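Local coordinates for protein type III secretion system effector HopBA1 (Pseudomonas syringae pv. aptata, PDB 5T09) that acts as a virulence factor that the Arabidopsis resistance protein RBA1 recognises, enhancing RBA1 self-association and so triggering plant cell death, at residues 79-87 / 169-177. Numbering follows the deposited sequence.
Sequences HLAVEFVKH and WDAAATREA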
ATOM      1  N   HIS A  79       0.350  -7.623  -9.579  1.00 49.49           N
ATOM      2  CA  HIS A  79      -0.539  -6.473  -9.506  1.00 47.14           C
ATOM      3  C   HIS A  79      -0.228  -5.667  -8.255  1.00 45.00           C
ATOM      4  O   HIS A  79      -0.105  -6.233  -7.164  1.00 43.78           O
ATOM      5  CB  HIS A  79      -2.003  -6.924  -9.490  1.00 48.27           C
ATOM      6  CG  HIS A  79      -2.981  -5.793  -9.456  1.00 48.30           C
ATOM      7  ND1 HIS A  79      -4.087  -5.793  -8.635  1.00 49.87           N
ATOM      8  CD2 HIS A  79      -3.025  -4.631 -10.149  1.00 45.94           C
ATOM      9  CE1 HIS A  79      -4.768  -4.676  -8.818  1.00 48.65           C
ATOM     10  NE2 HIS A  79      -4.145  -3.952  -9.731  1.00 50.58           N
ATOM     11  N   LEU A  80      -0.107  -4.351  -8.424  1.00 43.13           N
ATOM     12  CA  LEU A  80       0.091  -3.418  -7.320  1.00 38.11           C
ATOM     13  C   LEU A  80      -0.965  -2.327  -7.431  1.00 41.06           C
ATOM     14  O   LEU A  80      -0.929  -1.513  -8.360  1.00 43.47           O
ATOM     15  CB  LEU A  80       1.501  -2.828  -7.342  1.00 36.44           C
ATOM     16  CG  LEU A  80       1.786  -1.707  -6.341  1.00 37.60           C
ATOM     17  CD1 LEU A  80       1.679  -2.207  -4.908  1.00 37.87           C
ATOM     18  CD2 LEU A  80       3.159  -1.115  -6.614  1.00 43.13           C
ATOM     19  N   ALA A  81      -1.899  -2.308  -6.487  1.00 38.54           N
ATOM     20  CA  ALA A  81      -3.012  -1.367  -6.485  1.00 40.74           C
ATOM     21  C   ALA A  81      -2.763  -0.330  -5.399  1.00 31.41           C
ATOM     22  O   ALA A  81      -2.567  -0.686  -4.230  1.00 34.59           O
ATOM     23  CB  ALA A  81      -4.328  -2.108  -6.254  1.00 41.58           C
ATOM     24  N   VAL A  82      -2.759   0.951  -5.777  1.00 35.76           N
ATOM     25  CA  VAL A  82      -2.251   2.007  -4.908  1.00 33.98           C
ATOM     26  C   VAL A  82      -3.302   3.090  -4.705  1.00 39.06           C
ATOM     27  O   VAL A  82      -4.049   3.438  -5.629  1.00 37.36           O
ATOM     28  CB  VAL A  82      -0.948   2.617  -5.465  1.00 37.06           C
ATOM     29  CG1 VAL A  82       0.069   1.517  -5.721  1.00 37.08           C
ATOM     30  CG2 VAL A  82      -1.215   3.427  -6.735  1.00 36.26           C
ATOM     31  N   GLU A  83      -3.332   3.635  -3.486  1.00 31.98           N
ATOM     32  CA  GLU A  83      -4.219   4.747  -3.156  1.00 31.30           C
ATOM     33  C   GLU A  83      -3.851   6.014  -3.917  1.00 30.44           C
ATOM     34  O   GLU A  83      -4.709   6.877  -4.133  1.00 38.52           O
ATOM     35  CB  GLU A  83      -4.163   5.023  -1.652  1.00 35.28           C
ATOM     36  CG  GLU A  83      -4.911   6.281  -1.215  1.00 38.28           C
ATOM     37  CD  GLU A  83      -4.724   6.609   0.256  1.00 39.71           C
ATOM     38  OE1 GLU A  83      -3.827   6.024   0.898  1.00 34.12           O
ATOM     39  OE2 GLU A  83      -5.472   7.470   0.767  1.00 46.54           O
ATOM     40  N   PHE A  84      -2.594   6.150  -4.326  1.00 32.41           N
ATOM     41  CA  PHE A  84      -2.114   7.426  -4.845  1.00 34.08           C
ATOM     42  C   PHE A  84      -2.735   7.790  -6.186  1.00 38.72           C
ATOM     43  O   PHE A  84      -2.620   8.944  -6.610  1.00 40.52           O
ATOM     44  CB  PHE A  84      -0.593   7.380  -4.956  1.00 38.42           C
ATOM     45  CG  PHE A  84       0.078   6.844  -3.724  1.00 39.34           C
ATOM     46  CD1 PHE A  84      -0.047   7.504  -2.514  1.00 41.52           C
ATOM     47  CD2 PHE A  84       0.822   5.676  -3.773  1.00 38.30           C
ATOM     48  CE1 PHE A  84       0.558   7.010  -1.374  1.00 40.49           C
ATOM     49  CE2 PHE A  84       1.435   5.180  -2.641  1.00 40.73           C
ATOM     50  CZ  PHE A  84       1.303   5.847  -1.437  1.00 39.70           C
ATOM     51  N   VAL A  85      -3.400   6.848  -6.849  1.00 37.41           N
ATOM     52  CA  VAL A  85      -4.036   7.078  -8.139  1.00 36.99           C
ATOM     53  C   VAL A  85      -5.511   6.743  -8.007  1.00 35.16           C
ATOM     54  O   VAL A  85      -5.870   5.701  -7.442  1.00 39.03           O
ATOM     55  CB  VAL A  85      -3.394   6.234  -9.253  1.00 42.86           C
ATOM     56  CG1 VAL A  85      -4.063   6.517 -10.593  1.00 43.04           C
ATOM     57  CG2 VAL A  85      -1.905   6.505  -9.332  1.00 38.44           C
ATOM     58  N   LYS A  86      -6.358   7.618  -8.531  1.00 36.90           N
ATOM     59  CA  LYS A  86      -7.785   7.356  -8.564  1.00 41.22           C
ATOM     60  C   LYS A  86      -8.085   6.344  -9.657  1.00 45.52           C
ATOM     61  O   LYS A  86      -7.536   6.417 -10.760  1.00 41.90           O
ATOM     62  CB  LYS A  86      -8.558   8.654  -8.792  1.00 53.84           C
ATOM     63  CG  LYS A  86      -8.399   9.630  -7.637  1.00 69.65           C
ATOM     64  CD  LYS A  86      -8.432  11.082  -8.079  1.00 83.01           C
ATOM     65  CE  LYS A  86      -7.966  12.008  -6.958  1.00 80.69           C
ATOM     66  NZ  LYS A  86      -6.574  11.713  -6.498  1.00 65.89           N
ATOM     67  N   HIS A  87      -8.936   5.368  -9.332  1.00 46.32           N
ATOM     68  CA  HIS A  87      -9.237   4.321 -10.300  1.00 43.28           C
ATOM     69  C   HIS A  87      -9.786   4.903 -11.592  1.00 50.88           C
ATOM     70  O   HIS A  87      -9.584   4.330 -12.668  1.00 55.23           O
ATOM     71  CB  HIS A  87     -10.232   3.323  -9.713  1.00 42.91           C
ATOM     72  CG  HIS A  87     -10.535   2.176 -10.625  1.00 56.40           C
ATOM     73  ND1 HIS A  87     -11.690   2.105 -11.372  1.00 66.93           N
ATOM     74  CD2 HIS A  87      -9.823   1.064 -10.924  1.00 58.08           C
ATOM     75  CE1 HIS A  87     -11.683   0.993 -12.084  1.00 64.35           C
ATOM     76  NE2 HIS A  87     -10.561   0.343 -11.832  1.00 59.22           N
ATOM     77  N   TRP A 169     -12.253   1.088  -2.679  1.00 35.04           N
ATOM     78  CA  TRP A 169     -10.864   0.693  -2.883  1.00 37.83           C
ATOM     79  C   TRP A 169     -10.770  -0.786  -3.228  1.00 33.11           C
ATOM     80  O   TRP A 169     -10.029  -1.184  -4.136  1.00 36.16           O
ATOM     81  CB  TRP A 169     -10.050   0.966  -1.623  1.00 36.58           C
ATOM     82  CG  TRP A 169      -9.631   2.384  -1.393  1.00 38.59           C
ATOM     83  CD1 TRP A 169     -10.090   3.504  -2.022  1.00 34.58           C
ATOM     84  CD2 TRP A 169      -8.652   2.821  -0.452  1.00 36.13           C
ATOM     85  NE1 TRP A 169      -9.451   4.619  -1.526  1.00 34.80           N
ATOM     86  CE2 TRP A 169      -8.565   4.224  -0.558  1.00 40.03           C
ATOM     87  CE3 TRP A 169      -7.844   2.162   0.477  1.00 37.51           C
ATOM     88  CZ2 TRP A 169      -7.699   4.976   0.230  1.00 39.21           C
ATOM     89  CZ3 TRP A 169      -6.990   2.905   1.256  1.00 32.12           C
ATOM     90  CH2 TRP A 169      -6.917   4.301   1.126  1.00 39.17           C
ATOM     91  N   ASP A 170     -11.508  -1.617  -2.491  1.00 36.71           N
ATOM     92  CA  ASP A 170     -11.455  -3.061  -2.698  1.00 41.48           C
ATOM     93  C   ASP A 170     -12.039  -3.446  -4.051  1.00 38.62           C
ATOM     94  O   ASP A 170     -11.489  -4.304  -4.751  1.00 34.49           O
ATOM     95  CB  ASP A 170     -12.195  -3.760  -1.556  1.00 35.96           C
ATOM     96  CG  ASP A 170     -12.222  -5.265  -1.705  1.00 44.01           C
ATOM     97  OD1 ASP A 170     -11.193  -5.915  -1.422  1.00 37.90           O
ATOM     98  OD2 ASP A 170     -13.280  -5.801  -2.089  1.00 41.98           O
ATOM     99  N   ALA A 171     -13.140  -2.806  -4.448  1.00 39.53           N
ATOM    100  CA  ALA A 171     -13.747  -3.118  -5.737  1.00 39.22           C
ATOM    101  C   ALA A 171     -12.803  -2.779  -6.883  1.00 42.17           C
ATOM    102  O   ALA A 171     -12.711  -3.528  -7.863  1.00 40.58           O
ATOM    103  CB  ALA A 171     -15.072  -2.368  -5.890  1.00 41.37           C
ATOM    104  N   ALA A 172     -12.096  -1.649  -6.780  1.00 40.06           N
ATOM    105  CA  ALA A 172     -11.167  -1.254  -7.833  1.00 37.98           C
ATOM    106  C   ALA A 172      -9.949  -2.169  -7.870  1.00 40.10           C
ATOM    107  O   ALA A 172      -9.466  -2.526  -8.950  1.00 43.44           O
ATOM    108  CB  ALA A 172     -10.734   0.196  -7.630  1.00 37.88           C
ATOM    109  N   ALA A 173      -9.423  -2.542  -6.700  1.00 38.24           N
ATOM    110  CA  ALA A 173      -8.267  -3.432  -6.663  1.00 38.16           C
ATOM    111  C   ALA A 173      -8.623  -4.811  -7.196  1.00 40.17           C
ATOM    112  O   ALA A 173      -7.818  -5.445  -7.889  1.00 43.18           O
ATOM    113  CB  ALA A 173      -7.728  -3.531  -5.236  1.00 36.84           C
ATOM    114  N   THR A 174      -9.828  -5.288  -6.881  1.00 40.99           N
ATOM    115  CA  THR A 174     -10.293  -6.565  -7.408  1.00 43.35           C
ATOM    116  C   THR A 174     -10.424  -6.515  -8.924  1.00 45.61           C
ATOM    117  O   THR A 174      -9.902  -7.380  -9.635  1.00 47.67           O
ATOM    118  CB  THR A 174     -11.638  -6.930  -6.777  1.00 47.57           C
ATOM    119  OG1 THR A 174     -11.483  -7.065  -5.361  1.00 54.19           O
ATOM    120  CG2 THR A 174     -12.167  -8.227  -7.357  1.00 51.11           C
ATOM    121  N   ARG A 175     -11.138  -5.509  -9.433  1.00 46.26           N
ATOM    122  CA  ARG A 175     -11.364  -5.392 -10.869  1.00 47.06           C
ATOM    123  C   ARG A 175     -10.052  -5.458 -11.644  1.00 59.91           C
ATOM    124  O   ARG A 175      -9.937  -6.184 -12.636  1.00 58.96           O
ATOM    125  CB  ARG A 175     -12.095  -4.082 -11.169  1.00 47.58           C
ATOM    126  CG  ARG A 175     -12.418  -3.865 -12.646  1.00 56.19           C
ATOM    127  CD  ARG A 175     -12.688  -2.395 -12.936  1.00 65.18           C
ATOM    128  NE  ARG A 175     -14.010  -1.970 -12.478  1.00 72.51           N
ATOM    129  CZ  ARG A 175     -15.071  -1.800 -13.266  1.00 75.76           C
ATOM    130  NH1 ARG A 175     -14.990  -2.007 -14.574  1.00 69.77           N
ATOM    131  NH2 ARG A 175     -16.224  -1.413 -12.740  1.00 78.90           N
ATOM    132  N   GLU A 176      -9.051  -4.693 -11.208  1.00 45.36           N
ATOM    133  CA  GLU A 176      -7.815  -4.595 -11.974  1.00 48.48           C
ATOM    134  C   GLU A 176      -6.937  -5.829 -11.813  1.00 51.14           C
ATOM    135  O   GLU A 176      -6.233  -6.205 -12.757  1.00 55.13           O
ATOM    136  CB  GLU A 176      -7.053  -3.329 -11.570  1.00 48.01           C
ATOM    137  CG  GLU A 176      -7.785  -2.037 -11.924  1.00 45.60           C
ATOM    138  CD  GLU A 176      -8.356  -2.057 -13.334  1.00 53.16           C
ATOM    139  OE1 GLU A 176      -7.658  -2.533 -14.255  1.00 54.95           O
ATOM    140  OE2 GLU A 176      -9.513  -1.622 -13.513  1.00 60.01           O
ATOM    141  N   ALA A 177      -6.959  -6.473 -10.645  1.00 48.87           N
ATOM    142  CA  ALA A 177      -6.266  -7.749 -10.499  1.00 51.94           C
ATOM    143  C   ALA A 177      -6.825  -8.779 -11.475  1.00 56.14           C
ATOM    144  O   ALA A 177      -6.071  -9.476 -12.167  1.00 59.62           O
ATOM    145  CB  ALA A 177      -6.382  -8.252  -9.060  1.00 49.73           C
TER
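His87 and Glu176 meet because the histidine ring swings away from its own backbone N (chi1 -177°) while the glutamate, bent at its second torsion (chi2 -45°), folds back to present its carboxylate. His87 NE2 donates to Glu176 OE2 at 2.8 Å, on the anti side of the carboxylate and somewhat out of its plane. The other carboxylate oxygen, OE1, is bonded to the hydroxyl of Tyr136, so both oxygens are held. The His87 ring also lies against Ala172, whose CB is 3.5 Å from His87 CD2, and Arg175 crosses it with its CD 3.6 Å from His87 CE1.

Next to this bond, at the strand's N-terminal side, His79 pushes its imidazole against the helix backbone: Ala177 N sits over the rim of one face, and Ala173 O approaches the edge, 3.3 Å from His79 CE1. Ser138 takes His79 NE2 as its hydrogen-bond partner. Midway, where the strand and helix backbones come close, Ala81 CB rests on Ala173 CB at 3.8 Å, two small residues packed against Ile140.

At the type I turn from Val82 to Val85, the extended Glu83 side chain crosses the benzo end of Trp169 at a slant, its CD 3.3 Å from Trp169 CH2. Arg162 pairs with Glu83 OE2 in a salt bridge and Gly190 N donates to Glu83 OE1, while Asp141 accepts from the indole NH. The axes of strand segment 79-82 and helix segment 169-177 run roughly antiparallel, 155° apart. Helix 166-179 packs on one face of the sheet over strands 77-82 and 136-141, as befits the parallel beta core of this EreA/ChaN-like alpha-beta fold.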